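Local atomic coordinates of adenylosuccinate lyase (Francisella tularensis subsp. tularensis SCHU S4, PDB entry 4EEI), a protein that probably catalyses two fumarate-releasing beta-eliminations of purine biosynthesis, one of them the splitting of adenylosuccinate into AMP and fumarate. Residues B[21-26]-B[95-100]; B[90-95]-B[178-183]. One frame throughout, in Å; residues are numbered along the deposited sequence.

How the contacts relate
Contacts 1 and 2 illustrate how one helix start can serve several neighbours at once. Helix 94-131 supplies a segment to each, Ser95 belongs to both, and their centres lie about 10 Å apart. In contact 1 the first turns of this helix pack on helix 16-33; in contact 2 its first residues and the loop before them meet segment 178-183. Polar bonds tie the two together: Asp96 OD2 lies 2.8 Å from Gly182 N, and Ser100 OG 2.9 Å from Gln179 N, both probable hydrogen bonds. AMP touches both contacts, its C2 lying 3.6 Å from Ser94 CB and 3.9 Å from Ile98 CD1.

Contact 1: B[21-26]-B[95-100]; sequences AKMLEV and SDIIDS. With AMP (adenosine monophosphate), chain O; EDO (1,2-ethanediol), chain P.
Met23 and Val26, one turn apart on helix 16-33, meet Ile97, Ile98 and Ser100 at the start of helix 94-131, a compact case of apolar packing between two steeply crossed helices. The segment axes approach to 8.7 Å with their N-to-C directions 123° apart, and the backbones come nearest at Met23 and Ile97.

The apolar contacts fall into two groups. Around Met23, the branch methyl CG2 of Ile97 fits against the near end of the side chain, 4.0 Å from Met23 CB, and also touches the carbonyl oxygen Met23 O. Beyond CG the methionine runs extended (chi2 179°), which carries its terminal methyl past Ile97 to the next residue; there Met23 CE lies 4.1 Å from Ile98 CG1, the two chains side by side and pointing the same way. Around Val26, CG1 does most of the touching: the Val26 and Ile97 side chains pass each other in opposite directions, Val26 CG1 lying 3.9 Å from Ile97 CD1. Val26 CG1 also rests 3.7 Å from Ser100 CB, while CG2 lies against the carbonyl carbon and CB of Ser100.

Polar groups turn elsewhere. Ser100 presents its CB to the valine and sends its hydroxyl back along its own helix, OG donating to Asp96 O at 2.8 Å; Ser100 OG also pairs with Gln179 N. Asp96 directs its carboxylate to the backbone of Thr93, Ser181 and Gly182, and Asp99 forms a salt bridge with Arg216.

Ile98 also reaches the nucleotide: its CD1 lies 3.9 Å from AMP C2, and Ile69 of helix 68-77 packs on both Ile98 and Met23. The chemistry is therefore divided: apolar contacts join the two helices, while the polar groups are bonded within helix 94-131 or to the loops beside it, and Met23 acts as a second-shell residue behind an isoleucine of the nucleotide pocket.

Contact 2: B[90-95]-B[178-183]; sequences FGVTSS and VQFSGA. With AMP (adenosine monophosphate), chain O.
Thr93, at the N-cap position of helix 94-131, lies against the backbone of Gly182 and Ala183, an example of a side chain whose branches divide their work between protein and ligand. With OG1 anti to the backbone N (chi1 -168°), CG2 stands between the backbone N and the carbonyl carbon and reaches Gly182 O at 3.5 Å. CB lies 3.7 Å from Ala183 CA, and the hydroxyl, which makes no capping bond, shares a weak hydrogen bond with a bound succinic acid.

Gln179 spans a longer gap. Its CG starts between the backbone N and the carbonyl carbon (chi1 59°), and the chain then extends, bringing the amide to the first turn of the helix. Gln179 NE2 donates to Ser95 O at 3.0 Å, a weak bond bent to 131° at the hydrogen. The main partner of this nitrogen is Gln212 O, so two carbonyls help fix the rotation of the amide.

Val92 approaches Phe180 from the rim: Val92 CG1 lies near the ring plane, 4.1 Å from Phe180 CD1, the two side chains running alongside each other in the same direction. The backbones come close beside Thr93, Gly91 O being 3.9 Å from Gly182 CA. A water bridges the two segments, donating to Gly91 O and weakly accepting from Ala183 N.

Ser94, next to Thr93, places its CB near AMP C2 and binds the succinic acid through OG. Segment 178-183, in the loop between helices 151-173 and 192-202, lies against the beginning of helix 94-131; Phe180 packs on both helix 16-33 and helix 192-202, while His358 of the third subunit bonds to Gly91 N and meets Phe90 edge-to-face.

Contact 1: B[21-26]-B[95-100]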
loop_
_atom_site.group_PDB
_atom_site.type_symbol
_atom_site.label_atom_id
_atom_site.label_comp_id
_atom_site.label_asym_id
_atom_site.label_seq_id
_atom_site.Cartn_x
_atom_site.Cartn_y
_atom_site.Cartn_z
ATOM N N ALA B 21 -13.493 -9.122 -29.425
ATOM C CA ALA B 21 -13.969 -8.211 -30.471
ATOM C C ALA B 21 -12.984 -7.046 -30.655
ATOM O O ALA B 21 -12.734 -6.594 -31.776
ATOM C CB ALA B 21 -15.367 -7.709 -30.170
ATOM N N LYS B 22 -12.418 -6.563 -29.556
ATOM C CA LYS B 22 -11.433 -5.486 -29.658
ATOM C C LYS B 22 -10.125 -5.996 -30.246
ATOM O O LYS B 22 -9.485 -5.298 -31.041
ATOM C CB LYS B 22 -11.227 -4.807 -28.296
ATOM C CG LYS B 22 -12.475 -4.047 -27.792
ATOM C CD LYS B 22 -12.822 -2.867 -28.699
ATOM C CE LYS B 22 -14.040 -3.131 -29.575
ATOM N NZ LYS B 22 -15.340 -3.076 -28.836
ATOM N N MET B 23 -9.733 -7.216 -29.883
ATOM C CA MET B 23 -8.555 -7.833 -30.496
ATOM C C MET B 23 -8.730 -7.950 -32.008
ATOM O O MET B 23 -7.798 -7.697 -32.782
ATOM C CB MET B 23 -8.280 -9.206 -29.884
ATOM C CG MET B 23 -7.640 -9.141 -28.497
ATOM S SD MET B 23 -7.366 -10.796 -27.828
ATOM C CE MET B 23 -6.713 -10.389 -26.195
ATOM N N LEU B 24 -9.934 -8.311 -32.424
ATOM C CA LEU B 24 -10.229 -8.437 -33.847
ATOM C C LEU B 24 -10.121 -7.090 -34.555
ATOM O O LEU B 24 -9.574 -7.005 -35.657
ATOM C CB LEU B 24 -11.616 -9.046 -34.062
ATOM C CG LEU B 24 -11.997 -9.196 -35.541
ATOM C CD1 LEU B 24 -11.033 -10.135 -36.267
ATOM C CD2 LEU B 24 -13.432 -9.691 -35.685
ATOM N N GLU B 25 -10.643 -6.039 -33.928
ATOM C CA GLU B 25 -10.585 -4.702 -34.512
ATOM C C GLU B 25 -9.134 -4.253 -34.698
ATOM O O GLU B 25 -8.776 -3.667 -35.724
ATOM C CB GLU B 25 -11.344 -3.694 -33.636
ATOM C CG GLU B 25 -11.340 -2.279 -34.215
ATOM C CD GLU B 25 -12.025 -1.249 -33.318
ATOM O OE1 GLU B 25 -12.709 -1.644 -32.348
ATOM O OE2 GLU B 25 -11.868 -0.037 -33.589
ATOM N N VAL B 26 -8.299 -4.536 -33.701
ATOM C CA VAL B 26 -6.871 -4.231 -33.779
ATOM C C VAL B 26 -6.149 -5.041 -34.860
ATOM O O VAL B 26 -5.339 -4.489 -35.620
ATOM C CB VAL B 26 -6.209 -4.421 -32.402
ATOM C CG1 VAL B 26 -4.719 -4.175 -32.482
ATOM C CG2 VAL B 26 -6.849 -3.477 -31.401
ATOM N N SER B 95 1.432 -9.218 -28.148
ATOM C CA SER B 95 1.098 -8.076 -27.304
ATOM C C SER B 95 0.871 -6.764 -28.063
ATOM O O SER B 95 0.346 -5.813 -27.491
ATOM C CB SER B 95 2.114 -7.906 -26.169
ATOM O OG SER B 95 1.863 -8.844 -25.143
ATOM N N ASP B 96 1.263 -6.694 -29.334
ATOM C CA ASP B 96 0.849 -5.558 -30.154
ATOM C C ASP B 96 -0.670 -5.580 -30.201
ATOM O O ASP B 96 -1.330 -4.544 -30.145
ATOM C CB ASP B 96 1.372 -5.682 -31.593
ATOM C CG ASP B 96 2.855 -5.362 -31.731
ATOM O OD1 ASP B 96 3.386 -4.552 -30.945
ATOM O OD2 ASP B 96 3.485 -5.919 -32.659
ATOM N N ILE B 97 -1.228 -6.780 -30.302
ATOM C CA ILE B 97 -2.677 -6.923 -30.385
ATOM C C ILE B 97 -3.323 -6.764 -29.011
ATOM O O ILE B 97 -4.282 -6.005 -28.846
ATOM C CB ILE B 97 -3.078 -8.281 -30.991
ATOM C CG1 ILE B 97 -2.392 -8.502 -32.343
ATOM C CG2 ILE B 97 -4.598 -8.383 -31.121
ATOM C CD1 ILE B 97 -2.667 -7.410 -33.383
ATOM N N ILE B 98 -2.799 -7.479 -28.021
ATOM C CA ILE B 98 -3.392 -7.464 -26.678
ATOM C C ILE B 98 -3.415 -6.064 -26.084
ATOM O O ILE B 98 -4.447 -5.610 -25.590
ATOM C CB ILE B 98 -2.610 -8.361 -25.703
ATOM C CG1 ILE B 98 -2.647 -9.815 -26.155
ATOM C CG2 ILE B 98 -3.163 -8.231 -24.289
ATOM C CD1 ILE B 98 -1.641 -10.704 -25.430
ATOM N N ASP B 99 -2.271 -5.389 -26.114
ATOM C CA ASP B 99 -2.149 -4.098 -25.454
ATOM C C ASP B 99 -2.906 -3.005 -26.194
ATOM O O ASP B 99 -3.470 -2.113 -25.570
ATOM C CB ASP B 99 -0.671 -3.714 -25.266
ATOM C CG ASP B 99 0.013 -4.510 -24.155
ATOM O OD1 ASP B 99 -0.662 -5.313 -23.462
ATOM O OD2 ASP B 99 1.235 -4.315 -23.965
ATOM N N SER B 100 -2.920 -3.067 -27.520
ATOM C CA SER B 100 -3.675 -2.089 -28.287
ATOM C C SER B 100 -5.173 -2.279 -28.064
ATOM O O SER B 100 -5.924 -1.311 -27.935
ATOM C CB SER B 100 -3.310 -2.166 -29.771
ATOM O OG SER B 100 -1.957 -1.781 -29.968
HETATM P P AMP O . -1.896 -15.431 -17.853
HETATM O O1P AMP O . -2.925 -16.329 -17.216
HETATM O O2P AMP O . -0.574 -15.391 -17.134
HETATM O O3P AMP O . -2.422 -14.079 -18.264
HETATM O "O5'" AMP O . -1.559 -16.154 -19.251
HETATM C "C5'" AMP O . -0.790 -15.484 -20.250
HETATM C "C4'" AMP O . -1.024 -16.147 -21.602
HETATM O "O4'" AMP O . -0.258 -15.488 -22.613
HETATM C "C3'" AMP O . -0.585 -17.602 -21.586
HETATM O "O3'" AMP O . -1.611 -18.401 -22.176
HETATM C "C2'" AMP O . 0.653 -17.652 -22.452
HETATM O "O2'" AMP O . 0.700 -18.859 -23.214
HETATM C "C1'" AMP O . 0.501 -16.443 -23.357
HETATM N N9 AMP O . 1.824 -15.894 -23.739
HETATM C C8 AMP O . 3.008 -16.511 -23.586
HETATM N N7 AMP O . 4.023 -15.737 -24.042
HETATM C C5 AMP O . 3.483 -14.595 -24.503
HETATM C C6 AMP O . 3.989 -13.348 -25.120
HETATM N N6 AMP O . 5.311 -13.167 -25.340
HETATM N N1 AMP O . 3.084 -12.403 -25.453
HETATM C C2 AMP O . 1.766 -12.573 -25.238
HETATM N N3 AMP O . 1.238 -13.677 -24.683
HETATM C C4 AMP O . 2.032 -14.705 -24.301
HETATM C C1 EDO P . -3.001 0.730 -21.851
HETATM O O1 EDO P . -1.759 1.366 -21.498
HETATM C C2 EDO P . -2.739 -0.575 -22.603
HETATM O O2 EDO P . -1.998 -0.288 -23.793
#

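Contact 2: B[90-95]-B[178-183]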
loop_
_atom_site.group_PDB
_atom_site.type_symbol
_atom_site.label_atom_id
_atom_site.label_comp_id
_atom_site.label_asym_id
_atom_site.label_seq_id
_atom_site.Cartn_x
_atom_site.Cartn_y
_atom_site.Cartn_z
ATOM N N PHE B 90 0.076 -10.833 -39.145
ATOM C CA PHE B 90 1.345 -10.878 -39.841
ATOM C C PHE B 90 2.253 -9.785 -39.290
ATOM O O PHE B 90 1.836 -8.631 -39.180
ATOM C CB PHE B 90 1.095 -10.679 -41.338
ATOM C CG PHE B 90 2.321 -10.792 -42.186
ATOM C CD1 PHE B 90 3.044 -9.661 -42.530
ATOM C CD2 PHE B 90 2.732 -12.022 -42.674
ATOM C CE1 PHE B 90 4.163 -9.754 -43.331
ATOM C CE2 PHE B 90 3.860 -12.125 -43.476
ATOM C CZ PHE B 90 4.579 -10.987 -43.804
ATOM N N GLY B 91 3.474 -10.151 -38.912
ATOM C CA GLY B 91 4.463 -9.175 -38.480
ATOM C C GLY B 91 4.331 -8.703 -37.037
ATOM O O GLY B 91 5.326 -8.324 -36.410
ATOM N N VAL B 92 3.112 -8.719 -36.510
ATOM C CA VAL B 92 2.876 -8.289 -35.132
ATOM C C VAL B 92 3.341 -9.331 -34.126
ATOM O O VAL B 92 3.475 -10.509 -34.462
ATOM C CB VAL B 92 1.386 -8.017 -34.866
ATOM C CG1 VAL B 92 0.941 -6.741 -35.550
ATOM C CG2 VAL B 92 0.530 -9.200 -35.327
ATOM N N THR B 93 3.591 -8.890 -32.896
ATOM C CA THR B 93 3.757 -9.805 -31.774
ATOM C C THR B 93 2.396 -9.883 -31.065
ATOM O O THR B 93 1.567 -8.978 -31.235
ATOM C CB THR B 93 4.880 -9.307 -30.823
ATOM O OG1 THR B 93 5.222 -10.335 -29.888
ATOM C CG2 THR B 93 4.436 -8.063 -30.074
ATOM N N SER B 94 2.129 -10.954 -30.311
ATOM C CA SER B 94 0.835 -11.072 -29.625
ATOM C C SER B 94 0.467 -9.811 -28.841
ATOM O O SER B 94 -0.675 -9.363 -28.880
ATOM C CB SER B 94 0.789 -12.293 -28.693
ATOM O OG SER B 94 0.982 -13.496 -29.408
ATOM N N SER B 95 1.432 -9.218 -28.148
ATOM C CA SER B 95 1.098 -8.076 -27.304
ATOM C C SER B 95 0.871 -6.764 -28.063
ATOM O O SER B 95 0.346 -5.813 -27.491
ATOM C CB SER B 95 2.114 -7.906 -26.169
ATOM O OG SER B 95 1.863 -8.844 -25.143
ATOM N N VAL B 178 -1.472 3.017 -28.808
ATOM C CA VAL B 178 -1.427 1.673 -29.363
ATOM C C VAL B 178 -0.015 1.390 -29.872
ATOM O O VAL B 178 0.817 2.304 -29.966
ATOM C CB VAL B 178 -2.458 1.494 -30.490
ATOM C CG1 VAL B 178 -3.877 1.654 -29.941
ATOM C CG2 VAL B 178 -2.193 2.506 -31.593
ATOM N N GLN B 179 0.270 0.130 -30.189
ATOM C CA GLN B 179 1.575 -0.222 -30.734
ATOM C C GLN B 179 1.436 -1.279 -31.815
ATOM O O GLN B 179 0.617 -2.189 -31.704
ATOM C CB GLN B 179 2.514 -0.741 -29.632
ATOM C CG GLN B 179 1.974 -1.984 -28.898
ATOM C CD GLN B 179 3.077 -2.900 -28.381
ATOM O OE1 GLN B 179 4.249 -2.726 -28.708
ATOM N NE2 GLN B 179 2.699 -3.888 -27.576
ATOM N N PHE B 180 2.238 -1.151 -32.866
ATOM C CA PHE B 180 2.400 -2.237 -33.821
ATOM C C PHE B 180 3.881 -2.287 -34.177
ATOM O O PHE B 180 4.281 -1.932 -35.286
ATOM C CB PHE B 180 1.536 -2.007 -35.066
ATOM C CG PHE B 180 0.058 -1.921 -34.778
ATOM C CD1 PHE B 180 -0.729 -3.065 -34.779
ATOM C CD2 PHE B 180 -0.546 -0.695 -34.524
ATOM C CE1 PHE B 180 -2.093 -2.995 -34.519
ATOM C CE2 PHE B 180 -1.924 -0.609 -34.262
ATOM C CZ PHE B 180 -2.692 -1.761 -34.259
ATOM N N SER B 181 4.696 -2.713 -33.212
ATOM C CA SER B 181 6.144 -2.599 -33.331
ATOM C C SER B 181 6.857 -3.951 -33.415
ATOM O O SER B 181 8.071 -4.009 -33.580
ATOM C CB SER B 181 6.702 -1.774 -32.166
ATOM O OG SER B 181 6.274 -2.285 -30.916
ATOM N N GLY B 182 6.112 -5.044 -33.294
ATOM C CA GLY B 182 6.727 -6.353 -33.414
ATOM C C GLY B 182 7.358 -6.838 -32.115
ATOM O O GLY B 182 7.221 -6.201 -31.068
ATOM N N ALA B 183 8.059 -7.964 -32.208
ATOM C CA ALA B 183 8.521 -8.747 -31.058
ATOM C C ALA B 183 9.103 -7.961 -29.877
ATOM O O ALA B 183 8.726 -8.208 -28.736
ATOM C CB ALA B 183 9.511 -9.818 -31.522
HETATM P P AMP O . -1.896 -15.431 -17.853
HETATM O O1P AMP O . -2.925 -16.329 -17.216
HETATM O O2P AMP O . -0.574 -15.391 -17.134
HETATM O O3P AMP O . -2.422 -14.079 -18.264
HETATM O "O5'" AMP O . -1.559 -16.154 -19.251
HETATM C "C5'" AMP O . -0.790 -15.484 -20.250
HETATM C "C4'" AMP O . -1.024 -16.147 -21.602
HETATM O "O4'" AMP O . -0.258 -15.488 -22.613
HETATM C "C3'" AMP O . -0.585 -17.602 -21.586
HETATM O "O3'" AMP O . -1.611 -18.401 -22.176
HETATM C "C2'" AMP O . 0.653 -17.652 -22.452
HETATM O "O2'" AMP O . 0.700 -18.859 -23.214
HETATM C "C1'" AMP O . 0.501 -16.443 -23.357
HETATM N N9 AMP O . 1.824 -15.894 -23.739
HETATM C C8 AMP O . 3.008 -16.511 -23.586
HETATM N N7 AMP O . 4.023 -15.737 -24.042
HETATM C C5 AMP O . 3.483 -14.595 -24.503
HETATM C C6 AMP O . 3.989 -13.348 -25.120
HETATM N N6 AMP O . 5.311 -13.167 -25.340
HETATM N N1 AMP O . 3.084 -12.403 -25.453
HETATM C C2 AMP O . 1.766 -12.573 -25.238
HETATM N N3 AMP O . 1.238 -13.677 -24.683
HETATM C C4 AMP O . 2.032 -14.705 -24.301
HETATM O O HOH W 1 7.223 -9.699 -34.664
#